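PDB 5UX5: BIFUNCTIONAL PROTEIN Proline utilization A (PutA) from Corynebacterium freiburgense, which probably catalyses both steps of proline oxidation to glutamate, through an FAD-dependent proline dehydrogenase and an NAD-dependent glutamate semialdehyde dehydrogenase carried on one chain. Local coordinates for residues 683-688 with 1027-1032; 884-889 with 967-972; 921-926 with 948-953; 931-934 with 938-941. One frame throughout, in Å; residues are numbered along the deposited sequence.

Contact 1: residues 683-688 with 1027-1032; sequences KPEMNI and TIYEWA
Glu685 lays the aliphatic part of its side chain over the ring of Tyr1029. CG, set beside the backbone N (chi1 -66°), stands 3.8 Å from the centroid of the Tyr1029 ring and only 5° off its normal, a CH-pi contact over the centre of the face. The carboxylate plane is turned 12° from that of the ring. The close part of the contact also holds an apolar pair, Pro684 CB and Tyr1029 CB at 4.0 Å. The carbonyl oxygen Pro684 O lies oblique to the ring, 3.8 Å from Tyr1029 CD1. Proline suits this spot, since the fixed phi of its ring fits the second position of the type I turn running from Lys683 to Met686, which presents both Pro684 and Glu685 to the helix. Toward solvent the fit is looser. Pro684 CG and Glu1030 CG lie side by side 4.1 Å apart, and Glu685 and Glu1030 are exposed, as suits charged residues facing solvent. The turn links helix 673-682 to strand 687-691 of the aldehyde dehydrogenase part, while helix 1026-1035 packs Tyr1029 on Val1039 of strand 1038-1040, the phenol OH hydrogen-bonding to Asp1041.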
loop_
_atom_site.group_PDB
_atom_site.type_symbol
_atom_site.label_atom_id
_atom_site.label_comp_id
_atom_site.label_asym_id
_atom_site.label_seq_id
_atom_site.Cartn_x
_atom_site.Cartn_y
_atom_site.Cartn_z
ATOM N N LYS A 683 1.513 39.113 -4.436
ATOM C CA LYS A 683 2.948 39.356 -4.605
ATOM C C LYS A 683 3.432 38.524 -5.789
ATOM O O LYS A 683 4.019 37.446 -5.598
ATOM C CB LYS A 683 3.710 39.021 -3.313
ATOM C CG LYS A 683 5.232 38.966 -3.396
ATOM C CD LYS A 683 5.842 38.676 -2.008
ATOM C CE LYS A 683 7.288 38.163 -2.113
ATOM N NZ LYS A 683 7.834 37.813 -0.768
ATOM N N PRO A 684 3.148 38.966 -7.023
ATOM C CA PRO A 684 3.321 38.073 -8.191
ATOM C C PRO A 684 4.744 37.593 -8.427
ATOM O O PRO A 684 4.922 36.615 -9.163
ATOM C CB PRO A 684 2.773 38.887 -9.372
ATOM C CG PRO A 684 1.904 39.950 -8.761
ATOM C CD PRO A 684 2.361 40.175 -7.339
ATOM N N GLU A 685 5.762 38.213 -7.843
ATOM C CA GLU A 685 7.113 37.710 -8.086
ATOM C C GLU A 685 7.516 36.598 -7.126
ATOM O O GLU A 685 8.629 36.073 -7.243
ATOM C CB GLU A 685 8.152 38.848 -7.992
ATOM C CG GLU A 685 8.005 39.895 -9.100
ATOM C CD GLU A 685 9.149 40.918 -9.146
ATOM O OE1 GLU A 685 10.324 40.593 -8.835
ATOM O OE2 GLU A 685 8.849 42.081 -9.454
ATOM N N MET A 686 6.611 36.158 -6.257
ATOM C CA MET A 686 6.981 35.269 -5.163
ATOM C C MET A 686 7.357 33.879 -5.666
ATOM O O MET A 686 6.814 33.362 -6.644
ATOM C CB MET A 686 5.827 35.165 -4.157
ATOM C CG MET A 686 4.634 34.350 -4.659
ATOM S SD MET A 686 3.367 33.771 -3.478
ATOM C CE MET A 686 2.944 35.243 -2.568
ATOM N N ASN A 687 8.308 33.283 -4.977
ATOM C CA ASN A 687 8.575 31.862 -5.094
ATOM C C ASN A 687 7.480 31.073 -4.377
ATOM O O ASN A 687 7.309 31.185 -3.156
ATOM C CB ASN A 687 9.921 31.562 -4.462
ATOM C CG ASN A 687 11.019 32.181 -5.191
ATOM O OD1 ASN A 687 11.111 32.046 -6.401
ATOM N ND2 ASN A 687 11.844 32.926 -4.484
ATOM N N ILE A 688 6.771 30.240 -5.121
ATOM C CA ILE A 688 5.749 29.397 -4.541
ATOM C C ILE A 688 5.899 28.023 -5.158
ATOM O O ILE A 688 6.052 27.902 -6.373
ATOM C CB ILE A 688 4.346 29.972 -4.794
ATOM C CG1 ILE A 688 3.295 29.067 -4.118
ATOM C CG2 ILE A 688 4.143 30.220 -6.310
ATOM C CD1 ILE A 688 1.943 29.713 -3.924
ATOM N N THR A 1027 3.545 42.594 -16.176
ATOM C CA THR A 1027 2.330 41.979 -16.676
ATOM C C THR A 1027 2.504 40.482 -16.883
ATOM O O THR A 1027 1.552 39.723 -16.696
ATOM C CB THR A 1027 1.897 42.688 -17.964
ATOM O OG1 THR A 1027 1.716 44.080 -17.677
ATOM C CG2 THR A 1027 0.595 42.121 -18.513
ATOM N N ILE A 1028 3.702 40.031 -17.239
ATOM C CA ILE A 1028 3.909 38.598 -17.403
ATOM C C ILE A 1028 3.798 37.885 -16.071
ATOM O O ILE A 1028 3.174 36.821 -15.985
ATOM C CB ILE A 1028 5.255 38.308 -18.075
ATOM C CG1 ILE A 1028 5.244 38.850 -19.500
ATOM C CG2 ILE A 1028 5.533 36.809 -18.062
ATOM C CD1 ILE A 1028 6.598 39.170 -19.991
ATOM N N TYR A 1029 4.399 38.450 -15.016
ATOM C CA TYR A 1029 4.242 37.880 -13.677
ATOM C C TYR A 1029 2.767 37.823 -13.273
ATOM O O TYR A 1029 2.292 36.808 -12.752
ATOM C CB TYR A 1029 5.035 38.694 -12.649
ATOM C CG TYR A 1029 6.533 38.476 -12.600
ATOM C CD1 TYR A 1029 7.075 37.266 -12.168
ATOM C CD2 TYR A 1029 7.423 39.501 -12.964
ATOM C CE1 TYR A 1029 8.462 37.073 -12.101
ATOM C CE2 TYR A 1029 8.809 39.315 -12.913
ATOM C CZ TYR A 1029 9.313 38.098 -12.478
ATOM O OH TYR A 1029 10.668 37.897 -12.413
ATOM N N GLU A 1030 2.024 38.916 -13.506
ATOM C CA GLU A 1030 0.616 38.971 -13.105
ATOM C C GLU A 1030 -0.214 37.959 -13.857
ATOM O O GLU A 1030 -1.163 37.385 -13.303
ATOM C CB GLU A 1030 0.034 40.352 -13.339
ATOM C CG GLU A 1030 0.483 41.385 -12.359
ATOM C CD GLU A 1030 0.173 42.799 -12.827
ATOM O OE1 GLU A 1030 -0.177 42.972 -14.019
ATOM O OE2 GLU A 1030 0.260 43.733 -12.000
ATOM N N TRP A 1031 0.104 37.746 -15.129
ATOM C CA TRP A 1031 -0.654 36.762 -15.881
ATOM C C TRP A 1031 -0.295 35.361 -15.439
ATOM O O TRP A 1031 -1.178 34.514 -15.299
ATOM C CB TRP A 1031 -0.424 36.927 -17.372
ATOM C CG TRP A 1031 -1.063 38.156 -17.932
ATOM C CD1 TRP A 1031 -1.650 39.168 -17.232
ATOM C CD2 TRP A 1031 -1.202 38.485 -19.316
ATOM N NE1 TRP A 1031 -2.138 40.120 -18.097
ATOM C CE2 TRP A 1031 -1.880 39.721 -19.384
ATOM C CE3 TRP A 1031 -0.818 37.859 -20.507
ATOM C CZ2 TRP A 1031 -2.185 40.339 -20.598
ATOM C CZ3 TRP A 1031 -1.122 38.465 -21.704
ATOM C CH2 TRP A 1031 -1.799 39.695 -21.743
ATOM N N ALA A 1032 0.993 35.116 -15.175
ATOM C CA ALA A 1032 1.430 33.809 -14.683
ATOM C C ALA A 1032 0.743 33.451 -13.376
ATOM O O ALA A 1032 0.449 32.279 -13.130
ATOM C CB ALA A 1032 2.951 33.770 -14.508
#

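Contact 2: residues 884-889 with 967-972; sequences RQPFGG and NVFRYR
Strand 965-980, near the C-terminal end of the chain, is met by the loop that leads into strand 890-891 of the aldehyde dehydrogenase part, with Gln885 and Pro886 touching Asn967 and Phe969. The polar half is a hydrogen bond between two side-chain amides: Gln885 NE2 donates to Asn967 OD1 at 2.8 Å, with an N-H...O angle of 162°. The acceptor lies near the amide plane of Gln885, but the donor sits well above the carbonyl plane of Asn967, and the two amides are strongly turned against each other. A bend at chi2 of Gln885 swings the amide round to this position, where its OE1 also accepts from Ile881 N. Asn967 OD1 is gripped a second time by Ser1062 OG, and its ND2 bonds to Glu965, so a buried amide is satisfied at both ends. Ser1062 belongs to strand 1056-1064, which pairs antiparallel with strand 965-980 and parallel with strand 870-873, and so bridges the C-terminal strands to those of the aldehyde dehydrogenase part. Alongside, Arg884 O faces Asn967 CB at 3.3 Å, while the guanidinium of Arg884 leads off to Leu312 O in the proline dehydrogenase part. The apolar half pairs a proline ring with a phenyl ring. Phe969, its CG anti to the backbone N (chi1 -179°), reaches the loop with CD1 3.7 Å from Pro886 CG, an oblique approach; Pro904 touches the Phe969 side chain as well.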
loop_
_atom_site.group_PDB
_atom_site.type_symbol
_atom_site.label_atom_id
_atom_site.label_comp_id
_atom_site.label_asym_id
_atom_site.label_seq_id
_atom_site.Cartn_x
_atom_site.Cartn_y
_atom_site.Cartn_z
ATOM N N ARG A 884 10.568 6.032 -2.628
ATOM C CA ARG A 884 10.046 4.985 -3.507
ATOM C C ARG A 884 9.255 5.595 -4.649
ATOM O O ARG A 884 9.460 5.248 -5.813
ATOM C CB ARG A 884 9.158 4.017 -2.736
ATOM C CG ARG A 884 9.847 2.968 -1.916
ATOM C CD ARG A 884 8.837 1.912 -1.516
ATOM N NE ARG A 884 9.216 1.169 -0.322
ATOM C CZ ARG A 884 8.392 0.339 0.313
ATOM N NH1 ARG A 884 7.167 0.165 -0.134
ATOM N NH2 ARG A 884 8.783 -0.303 1.398
ATOM N N GLN A 885 8.279 6.440 -4.316
ATOM C CA GLN A 885 7.449 7.161 -5.287
ATOM C C GLN A 885 7.476 8.624 -4.869
ATOM O O GLN A 885 6.618 9.080 -4.100
ATOM C CB GLN A 885 6.018 6.621 -5.333
ATOM C CG GLN A 885 5.927 5.129 -5.622
ATOM C CD GLN A 885 5.816 4.315 -4.345
ATOM O OE1 GLN A 885 5.403 4.842 -3.301
ATOM N NE2 GLN A 885 6.219 3.035 -4.406
ATOM N N PRO A 886 8.499 9.365 -5.282
ATOM C CA PRO A 886 8.478 10.818 -5.096
ATOM C C PRO A 886 7.200 11.394 -5.688
ATOM O O PRO A 886 6.756 10.985 -6.763
ATOM C CB PRO A 886 9.715 11.279 -5.857
ATOM C CG PRO A 886 10.600 10.065 -5.889
ATOM C CD PRO A 886 9.721 8.902 -5.959
ATOM N N PHE A 887 6.594 12.339 -4.986
ATOM C CA PHE A 887 5.219 12.715 -5.286
ATOM C C PHE A 887 5.138 14.151 -5.820
ATOM O O PHE A 887 5.746 15.072 -5.250
ATOM C CB PHE A 887 4.352 12.546 -4.037
ATOM C CG PHE A 887 2.878 12.679 -4.298
ATOM C CD1 PHE A 887 2.166 11.622 -4.818
ATOM C CD2 PHE A 887 2.212 13.877 -4.049
ATOM C CE1 PHE A 887 0.802 11.736 -5.074
ATOM C CE2 PHE A 887 0.864 14.006 -4.302
ATOM C CZ PHE A 887 0.151 12.930 -4.814
ATOM N N GLY A 888 4.382 14.335 -6.918
ATOM C CA GLY A 888 4.169 15.633 -7.517
ATOM C C GLY A 888 3.603 15.547 -8.914
ATOM O O GLY A 888 3.831 14.553 -9.600
ATOM N N GLY A 889 2.842 16.556 -9.355
ATOM C CA GLY A 889 2.062 16.450 -10.567
ATOM C C GLY A 889 2.507 17.381 -11.688
ATOM O O GLY A 889 3.350 18.260 -11.516
ATOM N N ASN A 967 10.375 0.585 -8.675
ATOM C CA ASN A 967 10.062 1.983 -8.381
ATOM C C ASN A 967 11.107 2.885 -9.040
ATOM O O ASN A 967 12.215 3.043 -8.512
ATOM C CB ASN A 967 9.955 2.200 -6.874
ATOM C CG ASN A 967 8.727 1.482 -6.274
ATOM O OD1 ASN A 967 7.591 1.891 -6.519
ATOM N ND2 ASN A 967 8.958 0.440 -5.475
ATOM N N VAL A 968 10.725 3.506 -10.167
ATOM C CA VAL A 968 11.626 4.233 -11.068
ATOM C C VAL A 968 11.450 5.745 -10.932
ATOM O O VAL A 968 10.326 6.255 -10.866
ATOM C CB VAL A 968 11.388 3.779 -12.524
ATOM C CG1 VAL A 968 12.059 4.674 -13.496
ATOM C CG2 VAL A 968 11.906 2.360 -12.700
ATOM N N PHE A 969 12.573 6.465 -10.915
ATOM C CA PHE A 969 12.598 7.925 -10.880
ATOM C C PHE A 969 13.288 8.398 -12.150
ATOM O O PHE A 969 14.464 8.090 -12.372
ATOM C CB PHE A 969 13.340 8.442 -9.650
ATOM C CG PHE A 969 13.380 9.931 -9.558
ATOM C CD1 PHE A 969 12.282 10.633 -9.098
ATOM C CD2 PHE A 969 14.514 10.643 -9.956
ATOM C CE1 PHE A 969 12.310 12.019 -9.039
ATOM C CE2 PHE A 969 14.545 12.029 -9.901
ATOM C CZ PHE A 969 13.442 12.720 -9.454
ATOM N N ARG A 970 12.562 9.125 -12.989
ATOM C CA ARG A 970 13.090 9.494 -14.280
ATOM C C ARG A 970 12.646 10.900 -14.629
ATOM O O ARG A 970 11.705 11.454 -14.046
ATOM C CB ARG A 970 12.671 8.506 -15.393
ATOM C CG ARG A 970 11.196 8.439 -15.687
ATOM C CD ARG A 970 10.886 7.382 -16.749
ATOM N NE ARG A 970 9.508 7.472 -17.227
ATOM C CZ ARG A 970 9.051 6.865 -18.319
ATOM N NH1 ARG A 970 9.870 6.140 -19.070
ATOM N NH2 ARG A 970 7.777 6.989 -18.670
ATOM N N TYR A 971 13.334 11.460 -15.624
ATOM C CA TYR A 971 13.016 12.780 -16.127
ATOM C C TYR A 971 12.380 12.654 -17.502
ATOM O O TYR A 971 12.865 11.895 -18.340
ATOM C CB TYR A 971 14.278 13.635 -16.171
ATOM C CG TYR A 971 14.932 13.830 -14.817
ATOM C CD1 TYR A 971 15.803 12.883 -14.299
ATOM C CD2 TYR A 971 14.631 14.953 -14.025
ATOM C CE1 TYR A 971 16.413 13.064 -13.054
ATOM C CE2 TYR A 971 15.223 15.135 -12.772
ATOM C CZ TYR A 971 16.112 14.184 -12.303
ATOM O OH TYR A 971 16.717 14.351 -11.093
ATOM N N ARG A 972 11.283 13.371 -17.723
ATOM C CA ARG A 972 10.610 13.436 -19.032
ATOM C C ARG A 972 10.797 14.817 -19.656
ATOM O O ARG A 972 10.854 15.823 -18.939
ATOM C CB ARG A 972 9.098 13.172 -18.946
ATOM C CG ARG A 972 8.714 11.895 -18.281
ATOM C CD ARG A 972 9.295 10.747 -19.048
ATOM N NE ARG A 972 8.518 10.408 -20.222
ATOM C CZ ARG A 972 8.905 9.499 -21.106
ATOM N NH1 ARG A 972 10.059 8.879 -20.909
ATOM N NH2 ARG A 972 8.138 9.198 -22.155
#

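Contact 3: residues 921-926 with 948-953; sequences PSVSLP and AWRTEF
This is a small surface contact in which one long side chain, that of Arg950 near the C-terminal end of helix 936-953, spans the gap to the connecting loop around Val923 and Ser924. The backbones stay far apart, with 10.1 Å between the CA atoms of Val923 and Arg950, so a long side chain is needed to bridge it, and arginine has the length. Its chain is extended from CG to NE, which carries the flat guanidinium out to the loop. There Val923 lies over one face: its CG1 is 3.7 Å from Arg950 NH1, and its CB lies 4.0 Å from Arg950 CZ. The apolar branches of valine can pack on the poorly hydrated face of a guanidinium, whose N-H groups point out in the plane. Ser924 OG comes instead to the edge, near the plane, 3.4 Å from Arg950 NH2. The charge itself is met on its own helix, where NE forms a salt bridge with Glu946. Just beyond, the helix widens into a pi-type turn, Ala948 O accepting from both Glu952 N and Phe953 N. The loop next enters helix 927-932 with Pro926 as N-cap; Leu925 packs on Ala942 of helix 936-953 and on Arg996 of helix 984-997, which Trp949 also touches.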
loop_
_atom_site.group_PDB
_atom_site.type_symbol
_atom_site.label_atom_id
_atom_site.label_comp_id
_atom_site.label_asym_id
_atom_site.label_seq_id
_atom_site.Cartn_x
_atom_site.Cartn_y
_atom_site.Cartn_z
ATOM N N PRO A 921 35.868 18.075 -16.379
ATOM C CA PRO A 921 36.608 16.887 -16.824
ATOM C C PRO A 921 36.505 16.716 -18.334
ATOM O O PRO A 921 35.713 17.365 -19.021
ATOM C CB PRO A 921 35.914 15.742 -16.096
ATOM C CG PRO A 921 34.512 16.230 -15.907
ATOM C CD PRO A 921 34.604 17.730 -15.715
ATOM N N SER A 922 37.348 15.839 -18.863
ATOM C CA SER A 922 37.295 15.520 -20.285
ATOM C C SER A 922 36.130 14.562 -20.553
ATOM O O SER A 922 36.179 13.394 -20.155
ATOM C CB SER A 922 38.633 14.950 -20.738
ATOM O OG SER A 922 39.667 15.913 -20.554
ATOM N N VAL A 923 35.085 15.048 -21.240
ATOM C CA VAL A 923 33.982 14.210 -21.720
ATOM C C VAL A 923 33.717 14.575 -23.171
ATOM O O VAL A 923 33.828 15.741 -23.554
ATOM C CB VAL A 923 32.667 14.356 -20.906
ATOM C CG1 VAL A 923 32.812 13.813 -19.479
ATOM C CG2 VAL A 923 32.155 15.781 -20.918
ATOM N N SER A 924 33.389 13.571 -23.977
ATOM C CA SER A 924 33.109 13.792 -25.387
ATOM C C SER A 924 31.755 14.457 -25.589
ATOM O O SER A 924 30.795 14.201 -24.857
ATOM C CB SER A 924 33.116 12.470 -26.153
ATOM O OG SER A 924 32.001 11.675 -25.787
ATOM N N LEU A 925 31.679 15.287 -26.634
ATOM C CA LEU A 925 30.457 15.957 -27.031
ATOM C C LEU A 925 30.077 15.558 -28.446
ATOM O O LEU A 925 30.953 15.454 -29.313
ATOM C CB LEU A 925 30.611 17.473 -26.977
ATOM C CG LEU A 925 30.121 18.191 -25.736
ATOM C CD1 LEU A 925 30.136 19.672 -26.033
ATOM C CD2 LEU A 925 28.727 17.701 -25.389
ATOM N N PRO A 926 28.795 15.318 -28.715
ATOM C CA PRO A 926 28.358 15.198 -30.103
ATOM C C PRO A 926 28.497 16.531 -30.812
ATOM O O PRO A 926 28.358 17.600 -30.190
ATOM C CB PRO A 926 26.885 14.771 -29.977
ATOM C CG PRO A 926 26.725 14.285 -28.585
ATOM C CD PRO A 926 27.707 15.063 -27.763
ATOM N N ALA A 948 25.807 16.086 -16.603
ATOM C CA ALA A 948 24.541 15.954 -15.887
ATOM C C ALA A 948 23.650 14.920 -16.561
ATOM O O ALA A 948 23.013 14.110 -15.889
ATOM C CB ALA A 948 23.836 17.310 -15.799
ATOM N N TRP A 949 23.648 14.884 -17.890
ATOM C CA TRP A 949 22.819 13.905 -18.572
ATOM C C TRP A 949 23.305 12.489 -18.285
ATOM O O TRP A 949 22.490 11.597 -18.029
ATOM C CB TRP A 949 22.791 14.200 -20.075
ATOM C CG TRP A 949 21.589 13.634 -20.772
ATOM C CD1 TRP A 949 21.524 12.475 -21.482
ATOM C CD2 TRP A 949 20.268 14.181 -20.775
ATOM N NE1 TRP A 949 20.264 12.276 -21.943
ATOM C CE2 TRP A 949 19.462 13.308 -21.525
ATOM C CE3 TRP A 949 19.686 15.330 -20.219
ATOM C CZ2 TRP A 949 18.102 13.542 -21.744
ATOM C CZ3 TRP A 949 18.327 15.567 -20.442
ATOM C CH2 TRP A 949 17.558 14.674 -21.198
ATOM N N ARG A 950 24.627 12.273 -18.275
ATOM C CA ARG A 950 25.170 10.954 -17.955
ATOM C C ARG A 950 24.918 10.561 -16.505
ATOM O O ARG A 950 24.723 9.377 -16.203
ATOM C CB ARG A 950 26.666 10.901 -18.225
ATOM C CG ARG A 950 27.064 11.036 -19.660
ATOM C CD ARG A 950 28.546 10.895 -19.773
ATOM N NE ARG A 950 28.992 11.247 -21.105
ATOM C CZ ARG A 950 30.255 11.185 -21.510
ATOM N NH1 ARG A 950 31.200 10.764 -20.689
ATOM N NH2 ARG A 950 30.572 11.541 -22.738
ATOM N N THR A 951 24.966 11.529 -15.588
ATOM C CA THR A 951 24.916 11.226 -14.164
ATOM C C THR A 951 23.495 10.962 -13.689
ATOM O O THR A 951 23.243 9.986 -12.973
ATOM C CB THR A 951 25.502 12.390 -13.374
ATOM O OG1 THR A 951 26.929 12.409 -13.547
ATOM C CG2 THR A 951 25.169 12.220 -11.887
ATOM N N GLU A 952 22.559 11.812 -14.114
ATOM C CA GLU A 952 21.219 11.887 -13.558
ATOM C C GLU A 952 20.134 11.812 -14.642
ATOM O O GLU A 952 19.382 10.827 -14.716
ATOM C CB GLU A 952 21.100 13.188 -12.748
ATOM C CG GLU A 952 19.769 13.374 -11.996
ATOM C CD GLU A 952 19.732 12.578 -10.715
ATOM O OE1 GLU A 952 20.655 11.752 -10.515
ATOM O OE2 GLU A 952 18.787 12.749 -9.917
ATOM N N PHE A 953 20.079 12.820 -15.527
ATOM C CA PHE A 953 18.849 13.078 -16.277
ATOM C C PHE A 953 18.531 11.998 -17.307
ATOM O O PHE A 953 17.362 11.789 -17.626
ATOM C CB PHE A 953 18.929 14.455 -16.933
ATOM C CG PHE A 953 19.105 15.576 -15.948
ATOM C CD1 PHE A 953 18.262 15.673 -14.847
ATOM C CD2 PHE A 953 20.106 16.523 -16.113
ATOM C CE1 PHE A 953 18.415 16.684 -13.929
ATOM C CE2 PHE A 953 20.271 17.544 -15.212
ATOM C CZ PHE A 953 19.430 17.631 -14.114
#

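Contact 4: residues 931-934 with 938-941; sequences ELAN and LKRA
Lys939 NZ donates a hydrogen bond to Ala933 O at 3.0 Å across a tight connection between two consecutive helices, in which the short helix 927-932 gives way to the long helix 936-953 after only a few residues. The ammonium comes in above the carbonyl plane, 35° out of it, with a C=O...N angle of 126°. A bend at chi4 (54°) of an otherwise extended chain turns NZ back onto this oxygen, a carbonyl at the point where the chain has left the first helix; a lysine suits such a place, since its flexible aliphatic stem can lie over the turn while its charge stays near solvent. The stem does so: Lys939 CG is 3.9 Å from Ala933 CB and helps to cover it. Ala933 is small enough to fit closely against Leu938, its CB 4.1 Å from Leu938 CB and 3.5 Å from Leu938 O. Leu938 points toward the preceding segment and also touches Arg989 of helix 984-997, whose Lys991 and Leu992 receive Leu932, so both helices rest on the same third one. Exposed Asn934 lies beside Leu938, the two side chains pointing the same way. At the end of the leucine side chain, Leu938 CD1 lies 4.0 Å from Leu932 O and nearer still to Asn934 OD1.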
loop_
_atom_site.group_PDB
_atom_site.type_symbol
_atom_site.label_atom_id
_atom_site.label_comp_id
_atom_site.label_asym_id
_atom_site.label_seq_id
_atom_site.Cartn_x
_atom_site.Cartn_y
_atom_site.Cartn_z
ATOM N N GLU A 931 28.768 22.907 -32.339
ATOM C CA GLU A 931 28.399 23.936 -33.315
ATOM C C GLU A 931 27.725 25.131 -32.651
ATOM O O GLU A 931 27.898 26.270 -33.102
ATOM C CB GLU A 931 27.485 23.342 -34.387
ATOM N N LEU A 932 26.948 24.892 -31.585
ATOM C CA LEU A 932 26.282 25.969 -30.857
ATOM C C LEU A 932 27.191 26.631 -29.850
ATOM O O LEU A 932 27.002 27.809 -29.538
ATOM C CB LEU A 932 25.062 25.442 -30.097
ATOM C CG LEU A 932 23.734 25.240 -30.809
ATOM C CD1 LEU A 932 22.797 24.649 -29.828
ATOM C CD2 LEU A 932 23.195 26.564 -31.310
ATOM N N ALA A 933 28.137 25.881 -29.294
ATOM C CA ALA A 933 28.959 26.354 -28.178
ATOM C C ALA A 933 30.140 27.116 -28.764
ATOM O O ALA A 933 31.183 26.537 -29.078
ATOM C CB ALA A 933 29.393 25.186 -27.298
ATOM N N ASN A 934 29.950 28.431 -28.936
ATOM C CA ASN A 934 30.941 29.332 -29.513
ATOM C C ASN A 934 31.489 30.337 -28.500
ATOM O O ASN A 934 32.051 31.357 -28.898
ATOM C CB ASN A 934 30.358 30.071 -30.723
ATOM C CG ASN A 934 29.122 30.910 -30.380
ATOM O OD1 ASN A 934 28.880 31.254 -29.220
ATOM N ND2 ASN A 934 28.343 31.255 -31.402
ATOM N N LEU A 938 29.533 29.106 -23.279
ATOM C CA LEU A 938 28.688 28.113 -23.931
ATOM C C LEU A 938 29.368 26.760 -24.014
ATOM O O LEU A 938 28.694 25.734 -23.909
ATOM C CB LEU A 938 28.266 28.594 -25.313
ATOM C CG LEU A 938 27.360 29.827 -25.232
ATOM C CD1 LEU A 938 27.254 30.506 -26.566
ATOM C CD2 LEU A 938 25.985 29.400 -24.729
ATOM N N LYS A 939 30.688 26.724 -24.183
ATOM C CA LYS A 939 31.367 25.434 -24.128
ATOM C C LYS A 939 31.262 24.831 -22.733
ATOM O O LYS A 939 31.074 23.620 -22.578
ATOM C CB LYS A 939 32.823 25.570 -24.565
ATOM C CG LYS A 939 33.001 25.887 -26.063
ATOM C CD LYS A 939 34.484 26.029 -26.414
ATOM C CE LYS A 939 34.727 26.305 -27.903
ATOM N NZ LYS A 939 33.974 27.474 -28.436
ATOM N N ARG A 940 31.334 25.664 -21.708
ATOM C CA ARG A 940 31.250 25.150 -20.355
ATOM C C ARG A 940 29.856 24.592 -20.074
ATOM O O ARG A 940 29.721 23.570 -19.395
ATOM C CB ARG A 940 31.618 26.265 -19.379
ATOM C CG ARG A 940 31.511 25.868 -17.936
ATOM C CD ARG A 940 31.757 27.054 -17.050
ATOM N NE ARG A 940 31.641 26.672 -15.658
ATOM C CZ ARG A 940 32.580 25.969 -15.035
ATOM N NH1 ARG A 940 33.654 25.590 -15.717
ATOM N NH2 ARG A 940 32.447 25.625 -13.753
ATOM N N ALA A 941 28.810 25.243 -20.610
ATOM C CA ALA A 941 27.443 24.755 -20.454
ATOM C C ALA A 941 27.189 23.518 -21.304
ATOM O O ALA A 941 26.366 22.672 -20.925
ATOM C CB ALA A 941 26.433 25.845 -20.811
#

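Following the chain from the N terminus, the proline dehydrogenase barrel comes first and none of the four loops encloses it. Contact 1 closes the longest loop, 683-1032, tying the turn before strand 687-691 to helix 1026-1035. Within it contact 2 closes 884-972, joining the loop before strand 890-891 to strand 965-980. Contact 3 closes 921-953, between the loop after strand 911-915 and helix 936-953. Contact 4 closes the shortest, 931-941, from the end of helix 927-932 to the first turns of helix 936-953, which contact 3 also uses. Each is nested in the one before, and none cross. Contacts 2 and 3 touch, where Tyr971 OH probably hydrogen-bonds to Glu952 OE2.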